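Local coordinates for protein multi-copper Oxidase CueO (Ochrobactrum, PDB 6EVG) that oxidises lignin model compounds and lignosulfonate as a laccase-like multicopper oxidase, probably passing the electrons through its copper centres to dioxygen, at residues D319-P324 with S458-T463; V29-D32 with V36-L39; G103-V108 with F408-I413; H234-D239 with G293-L298; E164-G167 with I171-V174. All coordinates share one frame; numbering follows the deposited sequence.

Interaction 1: residues D319-P324 with S458-T463; sequences DGPDAP and SGWKDT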
# COMPACT_ATOMS: atom_id res chain seq x y z
N ASP A 319 -10.12 -19.41 -4.58
CA ASP A 319 -10.18 -19.81 -3.19
C ASP A 319 -10.10 -18.57 -2.29
O ASP A 319 -9.05 -18.21 -1.81
CB ASP A 319 -9.03 -20.77 -2.89
CG ASP A 319 -7.64 -20.22 -3.24
OD1 ASP A 319 -7.47 -19.68 -4.35
OD2 ASP A 319 -6.68 -20.37 -2.43
N GLY A 320 -11.18 -17.94 -2.03
CA GLY A 320 -11.24 -16.80 -1.16
C GLY A 320 -12.07 -17.12 0.06
O GLY A 320 -12.62 -18.22 0.19
N PRO A 321 -12.17 -16.17 1.00
CA PRO A 321 -12.95 -16.35 2.18
C PRO A 321 -14.45 -16.39 1.87
O PRO A 321 -14.92 -15.84 0.89
CB PRO A 321 -12.55 -15.17 3.04
CG PRO A 321 -12.18 -14.12 2.08
CD PRO A 321 -11.49 -14.87 0.98
N ASP A 322 -15.19 -16.94 2.83
CA ASP A 322 -16.66 -16.87 2.84
C ASP A 322 -17.14 -15.52 3.37
O ASP A 322 -16.36 -14.70 3.73
CB ASP A 322 -17.25 -18.03 3.64
CG ASP A 322 -16.86 -19.42 3.05
OD1 ASP A 322 -16.92 -19.57 1.82
OD2 ASP A 322 -16.45 -20.30 3.81
N ALA A 323 -18.46 -15.29 3.39
CA ALA A 323 -19.02 -14.02 3.85
C ALA A 323 -18.61 -13.80 5.29
O ALA A 323 -18.54 -14.73 6.08
CB ALA A 323 -20.54 -14.08 3.75
N PRO A 324 -18.37 -12.57 5.68
CA PRO A 324 -18.00 -12.29 7.08
C PRO A 324 -19.15 -12.58 8.04
O PRO A 324 -20.33 -12.42 7.70
CB PRO A 324 -17.65 -10.80 7.04
CG PRO A 324 -18.35 -10.25 5.88
CD PRO A 324 -18.46 -11.34 4.88
N SER A 458 -14.44 -6.99 -0.87
CA SER A 458 -15.09 -7.81 0.17
C SER A 458 -14.21 -8.84 0.82
O SER A 458 -14.65 -9.48 1.79
CB SER A 458 -16.33 -8.50 -0.40
OG SER A 458 -15.94 -9.52 -1.34
N GLY A 459 -13.00 -9.06 0.29
CA GLY A 459 -12.12 -10.09 0.84
C GLY A 459 -11.33 -9.60 2.07
O GLY A 459 -11.71 -8.64 2.72
N TRP A 460 -10.25 -10.30 2.37
CA TRP A 460 -9.38 -9.82 3.47
C TRP A 460 -8.65 -8.57 3.07
O TRP A 460 -8.03 -8.55 1.95
CB TRP A 460 -8.40 -10.92 3.89
CG TRP A 460 -9.01 -11.97 4.72
CD1 TRP A 460 -9.23 -13.28 4.42
CD2 TRP A 460 -9.53 -11.80 6.07
NE1 TRP A 460 -9.85 -13.93 5.45
CE2 TRP A 460 -10.02 -13.05 6.50
CE3 TRP A 460 -9.55 -10.73 6.95
CZ2 TRP A 460 -10.53 -13.23 7.78
CZ3 TRP A 460 -10.06 -10.94 8.23
CH2 TRP A 460 -10.51 -12.15 8.64
N LYS A 461 -8.67 -7.55 3.93
CA LYS A 461 -7.98 -6.30 3.63
C LYS A 461 -7.23 -5.83 4.88
O LYS A 461 -7.46 -6.27 6.01
CB LYS A 461 -8.98 -5.24 3.12
CG LYS A 461 -9.31 -5.54 1.61
CD LYS A 461 -10.18 -4.56 0.92
CE LYS A 461 -9.61 -3.19 0.88
NZ LYS A 461 -8.27 -2.99 0.24
N ASP A 462 -6.26 -4.94 4.62
CA ASP A 462 -5.56 -4.24 5.69
C ASP A 462 -5.59 -2.74 5.53
O ASP A 462 -5.16 -2.04 6.47
CB ASP A 462 -4.10 -4.77 5.90
CG ASP A 462 -3.22 -4.62 4.67
OD1 ASP A 462 -3.10 -3.47 4.16
OD2 ASP A 462 -2.62 -5.63 4.23
N THR A 463 -6.05 -2.20 4.39
CA THR A 463 -6.08 -0.78 4.13
C THR A 463 -7.43 -0.55 3.38
O THR A 463 -7.75 -1.33 2.50
CB THR A 463 -4.89 -0.31 3.28
OG1 THR A 463 -3.67 -0.77 3.93
CG2 THR A 463 -4.85 1.15 3.11
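One residue along the chain from W460, which packs on P321, the ammonium of K461 is held by several acceptors, well away from 319-324 itself. K461 NZ donates to T463 O at 2.9 Å, lying almost in line with that carbonyl (C=O...N 173°), makes salt bridges to D249 and E268, and bonds S248 OG. The buried charge is therefore well satisfied. In the same segment T463 OG1 gives a 2.8 Å bond to D462 OD1, while D462 OD2 pairs with R269.

The contact with 319-324 is apolar and small, burying 127 Å² in all. P321 CB comes to 3.8 Å from W460 NE1, and P321 CG to 3.9 Å from W460 CD1, so the proline ring leans obliquely on the pyrrole end of the indole. W460 CG stands beside its own backbone N (chi1 -77°), which carries this end to P321. P321 CG also rests 4.2 Å from G459 CA. Replacing W460 with an alanine would probably leave one side of P321 without its partner and open a gap beside S442 and H475. With K461 and D462 reaching toward strands 243-248 and 269-275, the 458-463 loop sits at a domain interface consistent with the three-cupredoxin fold of this family.

Interaction 2: residues V29-D32 with V36-L39; sequences VEPD and VVKL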
# COMPACT_ATOMS: atom_id res chain seq x y z
N VAL A 29 13.70 -10.73 -6.19
CA VAL A 29 14.64 -11.23 -5.18
C VAL A 29 13.97 -12.35 -4.42
O VAL A 29 12.84 -12.18 -3.91
CB VAL A 29 15.11 -10.10 -4.25
CG1 VAL A 29 15.95 -10.66 -3.11
CG2 VAL A 29 15.87 -9.05 -5.02
N GLU A 30 14.65 -13.48 -4.31
CA GLU A 30 14.21 -14.62 -3.51
C GLU A 30 15.28 -14.95 -2.48
O GLU A 30 16.44 -14.56 -2.64
CB GLU A 30 13.94 -15.84 -4.43
CG GLU A 30 12.80 -15.55 -5.39
CD GLU A 30 12.64 -16.60 -6.46
OE1 GLU A 30 13.57 -16.79 -7.29
OE2 GLU A 30 11.59 -17.29 -6.50
N PRO A 31 14.93 -15.64 -1.39
CA PRO A 31 15.95 -15.97 -0.38
C PRO A 31 17.11 -16.74 -1.01
O PRO A 31 16.92 -17.61 -1.86
CB PRO A 31 15.18 -16.82 0.61
CG PRO A 31 13.71 -16.34 0.47
CD PRO A 31 13.58 -16.11 -1.01
N ASP A 32 18.32 -16.42 -0.54
CA ASP A 32 19.55 -17.04 -1.05
C ASP A 32 19.76 -18.39 -0.40
O ASP A 32 18.89 -18.93 0.29
CB ASP A 32 20.71 -16.07 -0.89
CG ASP A 32 21.14 -15.85 0.55
OD1 ASP A 32 20.73 -16.60 1.45
OD2 ASP A 32 21.97 -14.89 0.77
N VAL A 36 18.51 -15.86 3.25
CA VAL A 36 18.58 -14.41 3.52
C VAL A 36 18.08 -13.63 2.28
O VAL A 36 18.40 -14.00 1.15
CB VAL A 36 20.02 -14.01 3.85
CG1 VAL A 36 20.12 -12.54 4.12
CG2 VAL A 36 20.49 -14.79 5.08
N VAL A 37 17.38 -12.54 2.57
CA VAL A 37 17.05 -11.48 1.62
C VAL A 37 17.70 -10.20 2.13
O VAL A 37 17.34 -9.73 3.21
CB VAL A 37 15.53 -11.32 1.49
CG1 VAL A 37 15.18 -10.08 0.65
CG2 VAL A 37 14.90 -12.55 0.87
N LYS A 38 18.60 -9.62 1.34
CA LYS A 38 19.32 -8.42 1.74
C LYS A 38 18.68 -7.16 1.17
O LYS A 38 18.45 -7.06 -0.05
CB LYS A 38 20.77 -8.54 1.29
CG LYS A 38 21.56 -9.64 1.96
CD LYS A 38 23.02 -9.79 1.49
CE LYS A 38 23.63 -11.03 2.10
NZ LYS A 38 25.04 -11.12 1.68
N LEU A 39 18.37 -6.20 2.06
CA LEU A 39 17.68 -4.95 1.69
C LEU A 39 18.44 -3.79 2.28
O LEU A 39 18.47 -3.60 3.48
CB LEU A 39 16.26 -4.96 2.27
CG LEU A 39 15.38 -6.14 1.83
CD1 LEU A 39 14.09 -6.17 2.68
CD2 LEU A 39 15.02 -6.02 0.34
O HOH W 1 18.50 -13.17 -1.60
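D32 and V36 lie side by side, their side chains pointing the same way, with the carboxylate folded back over the backbone of V36. With chi1 at 70°, D32 CG sits between its own N and C, and this brings D32 OD1 to 3.0 Å from V36 N. The N-H points well at the oxygen (164°) but reaches it from above the carboxylate plane. The return bond runs from D32 N to V36 O, also 3.0 Å, so the two residues are joined twice. D32 OD1 additionally accepts from S34 N, which makes an Asx turn.

V36 O takes a second donor: a water that gives one hydrogen to it at 2.9 Å and the other to E30 O at 2.7 Å. P31 CA makes a further C-H...O approach to V36 O.

Apolar contacts continue the seam. P31 and V37 run alongside one another, P31 CG to V37 CG2 at 4.0 Å, whereas V29 slants across V37, V29 CG1 meeting V37 CG1 at 3.9 Å. V37 itself packs inward on V68 and V76. Strand 28-29 and strand 36-46 belong to different sheets, so the turn is a beta arch linking the two halves of a cupredoxin-type sandwich.

Interaction 3: residues G103-V108 with F408-I413; sequences GGPHNV and FDMDRI. With EDO (1,2-ethanediol), chain C.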
# COMPACT_ATOMS: atom_id res chain seq x y z
N GLY A 103 8.73 -3.31 11.84
CA GLY A 103 9.42 -2.05 12.07
C GLY A 103 8.46 -0.88 12.30
O GLY A 103 7.39 -0.79 11.67
N GLY A 104 8.89 0.05 13.12
CA GLY A 104 8.14 1.25 13.42
C GLY A 104 8.89 2.13 14.38
O GLY A 104 10.05 1.90 14.66
N PRO A 105 8.22 3.16 14.91
CA PRO A 105 8.96 4.20 15.67
C PRO A 105 9.50 3.73 17.02
O PRO A 105 10.29 4.48 17.60
CB PRO A 105 7.92 5.32 15.84
CG PRO A 105 6.64 4.61 15.70
CD PRO A 105 6.81 3.49 14.71
N HIS A 106 9.08 2.58 17.51
CA HIS A 106 9.64 2.02 18.75
C HIS A 106 10.88 1.22 18.54
O HIS A 106 11.53 0.79 19.51
CB HIS A 106 8.60 1.22 19.51
CG HIS A 106 7.40 2.02 19.88
ND1 HIS A 106 7.40 2.91 20.94
CD2 HIS A 106 6.18 2.12 19.30
CE1 HIS A 106 6.22 3.48 21.02
NE2 HIS A 106 5.46 3.01 20.04
N ASN A 107 11.26 0.97 17.29
CA ASN A 107 12.46 0.18 16.97
C ASN A 107 13.13 0.67 15.71
O ASN A 107 13.35 -0.07 14.77
CB ASN A 107 12.15 -1.33 16.97
CG ASN A 107 11.17 -1.81 15.89
OD1 ASN A 107 10.26 -1.09 15.47
ND2 ASN A 107 11.30 -3.09 15.49
N VAL A 108 13.52 1.92 15.71
CA VAL A 108 14.18 2.55 14.59
C VAL A 108 15.56 1.95 14.41
O VAL A 108 16.30 1.74 15.37
CB VAL A 108 14.26 4.07 14.83
CG1 VAL A 108 15.06 4.78 13.74
CG2 VAL A 108 12.85 4.70 14.90
N PHE A 408 -1.72 11.14 18.22
CA PHE A 408 -0.74 10.11 18.53
C PHE A 408 0.25 10.53 19.62
O PHE A 408 0.81 11.61 19.56
CB PHE A 408 0.06 9.80 17.25
CG PHE A 408 1.13 8.75 17.43
CD1 PHE A 408 0.80 7.47 17.74
CD2 PHE A 408 2.49 9.08 17.33
CE1 PHE A 408 1.80 6.52 17.91
CE2 PHE A 408 3.49 8.13 17.50
CZ PHE A 408 3.13 6.86 17.80
N ASP A 409 0.43 9.62 20.55
CA ASP A 409 1.44 9.80 21.62
C ASP A 409 2.19 8.47 21.72
O ASP A 409 1.60 7.41 22.00
CB ASP A 409 0.70 10.14 22.93
CG ASP A 409 1.59 10.22 24.16
OD1 ASP A 409 2.78 9.85 24.16
OD2 ASP A 409 1.03 10.72 25.17
N MET A 410 3.49 8.53 21.50
CA MET A 410 4.33 7.33 21.58
C MET A 410 4.19 6.50 22.83
O MET A 410 4.32 5.29 22.83
CB MET A 410 5.82 7.75 21.50
CG MET A 410 6.27 8.19 20.13
SD MET A 410 6.54 6.82 18.99
CE MET A 410 8.12 6.20 19.65
N ASP A 411 3.88 7.17 23.95
CA ASP A 411 3.79 6.49 25.23
C ASP A 411 2.40 6.04 25.62
O ASP A 411 2.24 5.54 26.72
CB ASP A 411 4.38 7.44 26.29
CG ASP A 411 5.85 7.66 26.11
OD1 ASP A 411 6.55 6.68 25.87
OD2 ASP A 411 6.33 8.80 26.15
N ARG A 412 1.41 6.24 24.75
CA ARG A 412 0.01 5.96 25.09
C ARG A 412 -0.50 4.77 24.26
O ARG A 412 -0.38 4.76 23.05
CB ARG A 412 -0.85 7.18 24.81
CG ARG A 412 -2.29 7.03 25.32
CD ARG A 412 -3.14 8.24 24.95
NE ARG A 412 -3.44 8.28 23.52
CZ ARG A 412 -3.29 9.30 22.68
NH1 ARG A 412 -2.81 10.44 23.06
NH2 ARG A 412 -3.67 9.11 21.41
N ILE A 413 -1.10 3.82 24.95
CA ILE A 413 -1.78 2.71 24.32
C ILE A 413 -3.25 3.06 24.22
O ILE A 413 -3.94 3.28 25.22
CB ILE A 413 -1.58 1.38 25.06
CG1 ILE A 413 -0.10 1.02 25.16
CG2 ILE A 413 -2.42 0.27 24.47
CD1 ILE A 413 0.61 0.92 23.84
C1 EDO C . 4.63 -2.30 13.83
O1 EDO C . 3.61 -2.67 12.90
C2 EDO C . 4.85 -0.86 14.03
O2 EDO C . 4.94 -0.16 12.78
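The thioether of M410 and the imidazole of H106 form the first shell. M410 CE lies over one face of the ring, 3.9 Å from the H106 centroid and 28° off its normal, a CH-pi contact; M410 SD is more distant and oblique. The same methyl approaches P105 O at 3.4 Å, and P105 CB meets M410 SD at 3.8 Å, so the end of the methionine is held between proline and histidine. Bends at chi2 (-77°) and chi3 (-75°) curl the chain back toward both. At its edge, in the ring plane, H106 CE1 comes to 3.2 Å from M410 O.

A second shell fixes these groups. Q503 accepts from H106 NE2 through OE1 and donates through NE2 to M410 O and R412 O, orienting ring and carbonyl together. An alanine in place of H106 is likely to leave Q503 OE1 without this donor and the M410 methyl without its aromatic face. Each segment contains a type I beta turn, G104-N107 in one and D409-R412 in the other; the latter holds an Asx turn in which D411 N meets D409 OD1 at 2.9 Å. Outward, P105 packs on M487 of strand 486-490, and F408 and I413 lie along strand 501-506.

Interaction 4: residues H234-D239 with G293-L298; sequences HVRLSD and GDDLHL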
# COMPACT_ATOMS: atom_id res chain seq x y z
N HIS A 234 -8.06 6.50 -9.54
CA HIS A 234 -9.36 5.96 -9.93
C HIS A 234 -9.14 5.53 -11.40
O HIS A 234 -9.30 6.37 -12.31
CB HIS A 234 -10.46 7.02 -9.79
CG HIS A 234 -10.53 7.67 -8.46
ND1 HIS A 234 -11.13 7.09 -7.36
CD2 HIS A 234 -10.06 8.87 -8.06
CE1 HIS A 234 -11.01 7.92 -6.32
NE2 HIS A 234 -10.38 9.02 -6.73
N VAL A 235 -8.72 4.29 -11.60
CA VAL A 235 -8.07 3.91 -12.84
C VAL A 235 -8.99 3.18 -13.79
O VAL A 235 -9.77 2.31 -13.38
CB VAL A 235 -6.76 3.11 -12.63
CG1 VAL A 235 -5.79 3.86 -11.76
CG2 VAL A 235 -7.00 1.75 -12.09
N ARG A 236 -8.86 3.49 -15.06
CA ARG A 236 -9.54 2.74 -16.13
C ARG A 236 -8.55 2.57 -17.26
O ARG A 236 -7.55 3.28 -17.36
CB ARG A 236 -10.82 3.46 -16.65
CG ARG A 236 -10.53 4.77 -17.37
CD ARG A 236 -11.71 5.20 -18.22
NE ARG A 236 -11.50 6.47 -18.84
CZ ARG A 236 -12.02 6.87 -19.99
NH1 ARG A 236 -12.68 6.04 -20.76
NH2 ARG A 236 -11.74 8.09 -20.42
N LEU A 237 -8.93 1.71 -18.23
CA LEU A 237 -8.28 1.72 -19.52
C LEU A 237 -9.05 2.62 -20.49
O LEU A 237 -10.24 2.87 -20.32
CB LEU A 237 -8.17 0.29 -20.09
CG LEU A 237 -7.12 -0.57 -19.36
CD1 LEU A 237 -7.08 -2.05 -19.54
CD2 LEU A 237 -5.71 -0.06 -19.43
N SER A 238 -8.33 3.21 -21.43
CA SER A 238 -8.87 4.24 -22.31
C SER A 238 -10.01 3.69 -23.20
O SER A 238 -10.80 4.53 -23.70
CB SER A 238 -7.78 4.88 -23.12
OG SER A 238 -7.08 3.96 -23.87
N ASP A 239 -10.08 2.40 -23.45
CA ASP A 239 -11.19 1.80 -24.17
C ASP A 239 -12.16 1.11 -23.24
O ASP A 239 -13.03 0.33 -23.71
CB ASP A 239 -10.70 0.88 -25.27
CG ASP A 239 -9.96 -0.29 -24.77
OD1 ASP A 239 -9.84 -0.57 -23.54
OD2 ASP A 239 -9.41 -0.99 -25.68
N GLY A 293 -12.82 14.55 -11.86
CA GLY A 293 -12.07 15.46 -12.74
C GLY A 293 -11.43 14.74 -13.93
O GLY A 293 -11.21 13.50 -13.89
N ASP A 294 -11.01 15.52 -14.92
CA ASP A 294 -10.54 15.00 -16.20
C ASP A 294 -9.53 13.89 -15.94
O ASP A 294 -8.66 13.96 -15.08
CB ASP A 294 -9.81 16.11 -16.99
CG ASP A 294 -10.66 17.25 -17.40
OD1 ASP A 294 -11.42 17.15 -18.37
OD2 ASP A 294 -10.42 18.33 -16.87
N ASP A 295 -9.63 12.86 -16.77
CA ASP A 295 -8.62 11.78 -16.73
C ASP A 295 -7.24 12.30 -17.11
O ASP A 295 -7.06 13.07 -18.06
CB ASP A 295 -9.04 10.64 -17.67
CG ASP A 295 -9.96 9.62 -17.03
OD1 ASP A 295 -9.70 9.26 -15.88
OD2 ASP A 295 -10.89 9.07 -17.75
N LEU A 296 -6.26 11.77 -16.38
CA LEU A 296 -4.84 12.00 -16.60
C LEU A 296 -4.19 10.67 -17.04
O LEU A 296 -4.57 9.60 -16.56
CB LEU A 296 -4.18 12.48 -15.31
CG LEU A 296 -4.74 13.75 -14.69
CD1 LEU A 296 -4.05 14.04 -13.36
CD2 LEU A 296 -4.63 14.91 -15.63
N HIS A 297 -3.20 10.79 -17.91
CA HIS A 297 -2.47 9.63 -18.41
C HIS A 297 -1.52 9.07 -17.32
O HIS A 297 -0.74 9.83 -16.71
CB HIS A 297 -1.64 10.04 -19.61
CG HIS A 297 -0.93 8.92 -20.28
ND1 HIS A 297 -1.55 8.06 -21.15
CD2 HIS A 297 0.36 8.53 -20.20
CE1 HIS A 297 -0.65 7.18 -21.57
NE2 HIS A 297 0.52 7.45 -21.02
N LEU A 298 -1.58 7.76 -17.12
CA LEU A 298 -0.59 7.05 -16.31
C LEU A 298 0.47 6.35 -17.14
O LEU A 298 1.66 6.52 -16.92
CB LEU A 298 -1.26 6.04 -15.37
CG LEU A 298 -1.94 6.69 -14.14
CD1 LEU A 298 -2.90 5.72 -13.50
CD2 LEU A 298 -0.85 7.04 -13.10
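D295 OD2 takes two N-H groups from the flank of the R236 guanidinium. R236 NE lies 2.9 Å from D295 OD2 and R236 NH2 lies 3.0 Å from the same D295 OD2, a forked salt bridge. Sharing the acceptor bends both N-H bonds, to 140° and 134°. The guanidinium and carboxylate planes are turned 28° apart: NE meets the oxygen from above the carboxylate plane, whereas NH2 comes nearer the plane, on the anti side. R236 reaches the acid because its chain is extended from CG to NE. Its remaining nitrogen, NH1, donates to N240 OD1.

The other carboxylate oxygen, D295 OD1, makes a salt bridge to R261 NH1. R261 and R236 are thus gathered round one acid, whose charge probably offsets their closeness. R261 NH1 also bonds the carbonyl O of H234.

Strands 233-237 and 295-303 are separated in their sheet by strand 282-287, and the nearest CA atoms of the two segments, V235 CA and D295 CA, are still 8.8 Å apart; the contact therefore bridges across the middle strand by side chains. Such sheets form the two-layered sandwich of a cupredoxin domain, and V235 and L298 take its inner side: V235 CG1 meets L298 CD1 at 3.9 Å, the two side chains crossing at about a right angle, with L298 packed on L203 and V205 of the opposing sheet. The imidazole of H234 is satisfied at both nitrogens, ND1 by T263 OG1 and NE2 by D290 OD1. S238 OG pairs with D283 N and T282 OG1.

Interaction 5: residues E164-G167 with I171-V174; sequences EDYG and IPLV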
# COMPACT_ATOMS: atom_id res chain seq x y z
N GLU A 164 1.38 -15.89 -14.33
CA GLU A 164 2.40 -15.91 -13.30
C GLU A 164 3.83 -15.80 -13.82
O GLU A 164 4.77 -16.05 -13.04
CB GLU A 164 2.21 -17.16 -12.40
CG GLU A 164 2.45 -18.46 -13.10
CD GLU A 164 2.58 -19.68 -12.23
OE1 GLU A 164 2.66 -19.50 -11.04
OE2 GLU A 164 2.60 -20.79 -12.74
N ASP A 165 4.00 -15.35 -15.07
CA ASP A 165 5.38 -15.21 -15.61
C ASP A 165 5.84 -13.77 -15.33
O ASP A 165 5.42 -12.84 -16.02
CB ASP A 165 5.34 -15.51 -17.14
CG ASP A 165 6.66 -15.69 -17.79
OD1 ASP A 165 7.68 -15.54 -17.10
OD2 ASP A 165 6.70 -15.98 -19.04
N TYR A 166 6.65 -13.61 -14.32
CA TYR A 166 7.04 -12.30 -13.83
C TYR A 166 7.67 -11.46 -14.89
O TYR A 166 8.62 -11.85 -15.57
CB TYR A 166 8.01 -12.43 -12.63
CG TYR A 166 8.31 -11.05 -12.01
CD1 TYR A 166 7.31 -10.32 -11.42
CD2 TYR A 166 9.56 -10.48 -12.10
CE1 TYR A 166 7.53 -9.06 -10.87
CE2 TYR A 166 9.80 -9.22 -11.52
CZ TYR A 166 8.81 -8.52 -10.94
OH TYR A 166 8.99 -7.27 -10.38
N GLY A 167 7.14 -10.23 -15.04
CA GLY A 167 7.59 -9.32 -16.02
C GLY A 167 7.12 -9.51 -17.44
O GLY A 167 7.43 -8.71 -18.31
N ILE A 171 2.76 -8.37 -13.88
CA ILE A 171 3.49 -7.13 -13.88
C ILE A 171 3.03 -6.26 -12.71
O ILE A 171 1.86 -5.98 -12.58
CB ILE A 171 3.25 -6.33 -15.21
CG1 ILE A 171 3.68 -7.19 -16.42
CG2 ILE A 171 3.96 -5.01 -15.19
CD1 ILE A 171 3.24 -6.66 -17.74
N PRO A 172 3.97 -5.83 -11.85
CA PRO A 172 3.61 -4.90 -10.76
C PRO A 172 3.61 -3.47 -11.27
O PRO A 172 4.48 -3.08 -12.05
CB PRO A 172 4.74 -5.12 -9.73
CG PRO A 172 5.92 -5.44 -10.59
CD PRO A 172 5.40 -6.19 -11.80
N LEU A 173 2.62 -2.70 -10.76
CA LEU A 173 2.48 -1.28 -11.09
C LEU A 173 2.37 -0.50 -9.79
O LEU A 173 1.35 -0.59 -9.09
CB LEU A 173 1.23 -0.99 -11.93
CG LEU A 173 1.11 -1.79 -13.26
CD1 LEU A 173 -0.25 -1.41 -13.92
CD2 LEU A 173 2.27 -1.54 -14.20
N VAL A 174 3.38 0.31 -9.51
CA VAL A 174 3.38 1.17 -8.32
C VAL A 174 3.04 2.58 -8.80
O VAL A 174 3.84 3.24 -9.49
CB VAL A 174 4.76 1.14 -7.60
CG1 VAL A 174 4.69 2.06 -6.39
CG2 VAL A 174 5.13 -0.28 -7.25
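The loop between strand 148-153 and strand 170-178, which carries the chain from one sheet to another, folds back on the start of the second strand at residues 164-167. Y166 and P172 make the chief contact, their side chains crossing at about a right angle. Y166 CE1 stands 3.7 Å from P172 CD, and Y166 OH comes to 3.6 Å from P172 CG, so one flank of the phenol end rests on the outer carbons of the proline ring, meeting it obliquely.

The torsion of Y166 explains this reach: CG lies opposite its own backbone N (chi1 -174°), which sends the ring along the strand rather than back over the loop. The hydroxyl does not end on P172 alone. Y166 OH is hydrogen-bonded to P26 O in the N-terminal loop, and this polar tie fixes the position of the ring while the proline supports it. P172 in turn packs on P26 and on L149 of strand 148-153.

In the second part of the contact a side chain lies against backbone: I171 CG1 is 4.3 Å from G167 C. G167 has phi 79°, where a side chain would press against the carbonyl O of Y166, so glycine suits this turn. Beyond it, N206 steadies the strand by bonding P172 O and V174 N. About 149 Å² is buried in total. A loop that connects strand 148-153 to strand 170-178 and folds against the start of the latter is consistent with the linker joining the first and second cupredoxin domains of multicopper oxidases.

From the N terminus, interaction 2 closes first, a tight turn between strand 28-29 and strand 36-46. Interaction 3 then opens at 103-108 and closes only at 408-413, so the first domain region meets the C-terminal one; interactions 5 and 4 nest inside this long loop. Interaction 5 is local, at the entry to strand 170-178, and interaction 4 follows it in series, joining strands 233-237 and 295-303. Their centres are 20 Å apart. Interaction 1 opens at 319-324, before interaction 3 has closed, and closes at 458-463, so the two cross. Interactions 3 and 4 lie on opposite sides of the chain's centre.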